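PDB 1AGQ: glial cell-derived neurotrophic factor from Rattus norvegicus, which acts as a secreted neurotrophic growth factor of the cystine-knot superfamily, supporting neurons probably by engaging cell-surface receptors through the fingers of its dimer. Local coordinates for residues L49-L54 and D110-L115. Residues are numbered along the deposited sequence; the frame is centred on the assembly and turned at random.
Sequences LNVTDL and DDLSFL
V51 touches F114 and L112 with its two methyls. The valine and the phenylalanine reach for each other from opposite directions. From CB of V51 the side chain splits into two branches, and each has its own neighbour. CG1 lies anti to the backbone N (chi1 168°) and extends to the ring tip, with V51 CG1 4.0 Å from F114 CZ. The approach is oblique to the ring. The same V51 CG1 is 4.5 Å from both F114 CE1 and F114 CE2, which centres the methyl on the far end of the ring. CG2, the other branch, turns to the leucine. V51 CG2 stands 4.5 Å from L112 CD2, a looser apolar touch.

The segments belong to the two fingers of a TGF-beta-like cystine-knot fold. Residues 49-50 end strand 43-50 of the first finger, which pairs with strand 63-70; residues 51-53 follow as a short 3-10 turn. Residues 112-115 pair with strand 121-124 in the second finger. The contact therefore joins the fingers by apolar side chains. Y58 and E62 touch both V51 and F114, and the Y58 ring packs edge-to-face with that of F114.

In the turn around V51, N50 N donates to D53 OD2 at 2.8 Å. The bond is nearly straight (170°) but meets the carboxylate from above its plane (43° out). D53 N also bonds N50 O, at a short 2.6 Å, so backbone and side chain both link N50 and D53. L54 N bonds V51 O at 3.2 Å. L54 O accepts a hydrogen bond from N86 ND2 of the second subunit. The L54 side chain packs on I83 of that subunit.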
ATOM      1  N   LEU B  49     -17.768  -7.027 -11.568  1.00 31.23           N
ATOM      2  CA  LEU B  49     -18.991  -6.457 -12.109  1.00 31.16           C
ATOM      3  C   LEU B  49     -19.298  -7.003 -13.492  1.00 32.64           C
ATOM      4  O   LEU B  49     -18.459  -7.610 -14.138  1.00 27.39           O
ATOM      5  CB  LEU B  49     -18.868  -4.934 -12.226  1.00 29.16           C
ATOM      6  CG  LEU B  49     -18.577  -4.038 -11.008  1.00 27.90           C
ATOM      7  CD1 LEU B  49     -18.195  -2.657 -11.494  1.00 32.63           C
ATOM      8  CD2 LEU B  49     -19.788  -3.966 -10.108  1.00 33.31           C
ATOM      9  N   ASN B  50     -20.529  -6.781 -13.935  1.00 35.54           N
ATOM     10  CA  ASN B  50     -20.922  -7.175 -15.276  1.00 32.45           C
ATOM     11  C   ASN B  50     -20.692  -5.886 -16.035  1.00 25.75           C
ATOM     12  O   ASN B  50     -20.945  -4.813 -15.513  1.00 25.21           O
ATOM     13  CB  ASN B  50     -22.410  -7.523 -15.329  1.00 34.46           C
ATOM     14  CG  ASN B  50     -22.747  -8.730 -14.495  1.00 28.68           C
ATOM     15  OD1 ASN B  50     -23.676  -8.671 -13.671  1.00 46.54           O
ATOM     16  ND2 ASN B  50     -22.029  -9.809 -14.675  1.00 27.13           N
ATOM     17  N   VAL B  51     -20.212  -5.972 -17.264  1.00 26.40           N
ATOM     18  CA  VAL B  51     -20.019  -4.755 -18.020  1.00 29.96           C
ATOM     19  C   VAL B  51     -21.338  -3.974 -18.075  1.00 34.92           C
ATOM     20  O   VAL B  51     -21.336  -2.757 -18.205  1.00 37.13           O
ATOM     21  CB  VAL B  51     -19.515  -5.075 -19.423  1.00 27.13           C
ATOM     22  CG1 VAL B  51     -19.596  -3.837 -20.317  1.00 32.87           C
ATOM     23  CG2 VAL B  51     -18.083  -5.568 -19.318  1.00 24.50           C
ATOM     24  N   THR B  52     -22.464  -4.671 -17.962  1.00 34.96           N
ATOM     25  CA  THR B  52     -23.746  -3.974 -17.972  1.00 39.33           C
ATOM     26  C   THR B  52     -23.948  -3.196 -16.656  1.00 38.16           C
ATOM     27  O   THR B  52     -24.766  -2.286 -16.593  1.00 47.47           O
ATOM     28  CB  THR B  52     -24.927  -4.965 -18.224  1.00 39.16           C
ATOM     29  OG1 THR B  52     -24.879  -6.054 -17.287  1.00 41.81           O
ATOM     30  CG2 THR B  52     -24.826  -5.538 -19.624  1.00 34.90           C
ATOM     31  N   ASP B  53     -23.191  -3.541 -15.614  1.00 41.14           N
ATOM     32  CA  ASP B  53     -23.279  -2.845 -14.319  1.00 45.93           C
ATOM     33  C   ASP B  53     -22.646  -1.444 -14.403  1.00 47.13           C
ATOM     34  O   ASP B  53     -22.901  -0.591 -13.554  1.00 52.27           O
ATOM     35  CB  ASP B  53     -22.523  -3.605 -13.212  1.00 41.07           C
ATOM     36  CG  ASP B  53     -23.250  -4.840 -12.709  1.00 54.32           C
ATOM     37  OD1 ASP B  53     -24.500  -4.860 -12.699  1.00 49.66           O
ATOM     38  OD2 ASP B  53     -22.552  -5.800 -12.309  1.00 35.27           O
ATOM     39  N   LEU B  54     -21.807  -1.216 -15.414  1.00 46.87           N
ATOM     40  CA  LEU B  54     -21.109   0.059 -15.562  1.00 40.03           C
ATOM     41  C   LEU B  54     -21.939   1.241 -16.035  1.00 47.03           C
ATOM     42  O   LEU B  54     -21.463   2.382 -16.017  1.00 44.74           O
ATOM     43  CB  LEU B  54     -19.918  -0.109 -16.494  1.00 38.11           C
ATOM     44  CG  LEU B  54     -19.025  -1.328 -16.250  1.00 35.05           C
ATOM     45  CD1 LEU B  54     -17.936  -1.354 -17.313  1.00 40.19           C
ATOM     46  CD2 LEU B  54     -18.421  -1.287 -14.847  1.00 33.43           C
ATOM     47  N   ASP B 110      -5.132  -3.075 -18.851  1.00 32.05           N
ATOM     48  CA  ASP B 110      -5.060  -3.062 -20.300  1.00 37.60           C
ATOM     49  C   ASP B 110      -6.450  -2.865 -20.895  1.00 33.15           C
ATOM     50  O   ASP B 110      -7.463  -3.185 -20.262  1.00 31.70           O
ATOM     51  CB  ASP B 110      -4.462  -4.379 -20.818  1.00 40.37           C
ATOM     52  CG  ASP B 110      -3.004  -4.567 -20.397  1.00 53.18           C
ATOM     53  OD1 ASP B 110      -2.224  -3.600 -20.500  1.00 52.61           O
ATOM     54  OD2 ASP B 110      -2.636  -5.680 -19.966  1.00 57.01           O
ATOM     55  N   ASP B 111      -6.479  -2.309 -22.106  1.00 30.87           N
ATOM     56  CA  ASP B 111      -7.722  -2.083 -22.842  1.00 37.36           C
ATOM     57  C   ASP B 111      -8.518  -3.396 -22.837  1.00 31.70           C
ATOM     58  O   ASP B 111      -7.928  -4.474 -22.914  1.00 35.04           O
ATOM     59  CB  ASP B 111      -7.409  -1.694 -24.293  1.00 36.80           C
ATOM     60  CG  ASP B 111      -6.810  -0.297 -24.415  1.00 48.82           C
ATOM     61  OD1 ASP B 111      -6.750   0.425 -23.408  1.00 41.93           O
ATOM     62  OD2 ASP B 111      -6.398   0.083 -25.543  1.00 45.75           O
ATOM     63  N   LEU B 112      -9.840  -3.300 -22.715  1.00 28.72           N
ATOM     64  CA  LEU B 112     -10.704  -4.478 -22.723  1.00 29.43           C
ATOM     65  C   LEU B 112     -11.502  -4.384 -24.029  1.00 33.05           C
ATOM     66  O   LEU B 112     -12.219  -3.406 -24.246  1.00 27.48           O
ATOM     67  CB  LEU B 112     -11.662  -4.469 -21.515  1.00 24.19           C
ATOM     68  CG  LEU B 112     -12.845  -5.442 -21.641  1.00 34.61           C
ATOM     69  CD1 LEU B 112     -12.331  -6.858 -21.811  1.00 41.86           C
ATOM     70  CD2 LEU B 112     -13.735  -5.340 -20.422  1.00 21.75           C
ATOM     71  N   SER B 113     -11.327  -5.379 -24.898  1.00 31.49           N
ATOM     72  CA  SER B 113     -12.015  -5.457 -26.192  1.00 29.27           C
ATOM     73  C   SER B 113     -13.067  -6.546 -26.060  1.00 26.41           C
ATOM     74  O   SER B 113     -12.822  -7.581 -25.430  1.00 27.76           O
ATOM     75  CB  SER B 113     -11.042  -5.887 -27.295  1.00 28.32           C
ATOM     76  OG  SER B 113     -10.214  -4.828 -27.710  1.00 47.51           O
ATOM     77  N   PHE B 114     -14.237  -6.320 -26.645  1.00 24.48           N
ATOM     78  CA  PHE B 114     -15.275  -7.344 -26.595  1.00 24.95           C
ATOM     79  C   PHE B 114     -16.327  -7.057 -27.643  1.00 22.13           C
ATOM     80  O   PHE B 114     -16.413  -5.941 -28.184  1.00 21.54           O
ATOM     81  CB  PHE B 114     -15.924  -7.431 -25.191  1.00 25.56           C
ATOM     82  CG  PHE B 114     -16.682  -6.199 -24.783  1.00 34.66           C
ATOM     83  CD1 PHE B 114     -16.021  -5.120 -24.193  1.00 34.43           C
ATOM     84  CD2 PHE B 114     -18.060  -6.104 -24.998  1.00 25.37           C
ATOM     85  CE1 PHE B 114     -16.717  -3.971 -23.826  1.00 38.96           C
ATOM     86  CE2 PHE B 114     -18.761  -4.952 -24.631  1.00 32.05           C
ATOM     87  CZ  PHE B 114     -18.087  -3.888 -24.045  1.00 31.39           C
ATOM     88  N   LEU B 115     -17.102  -8.083 -27.971  1.00 22.83           N
ATOM     89  CA  LEU B 115     -18.177  -7.910 -28.923  1.00 21.32           C
ATOM     90  C   LEU B 115     -19.431  -7.956 -28.054  1.00 23.01           C
ATOM     91  O   LEU B 115     -19.530  -8.786 -27.136  1.00 29.97           O
ATOM     92  CB  LEU B 115     -18.169  -9.026 -29.987  1.00 22.40           C
ATOM     93  CG  LEU B 115     -16.930  -9.185 -30.893  1.00 26.54           C
ATOM     94  CD1 LEU B 115     -17.183 -10.280 -31.923  1.00 24.91           C
ATOM     95  CD2 LEU B 115     -16.610  -7.876 -31.605  1.00 27.67           C
TER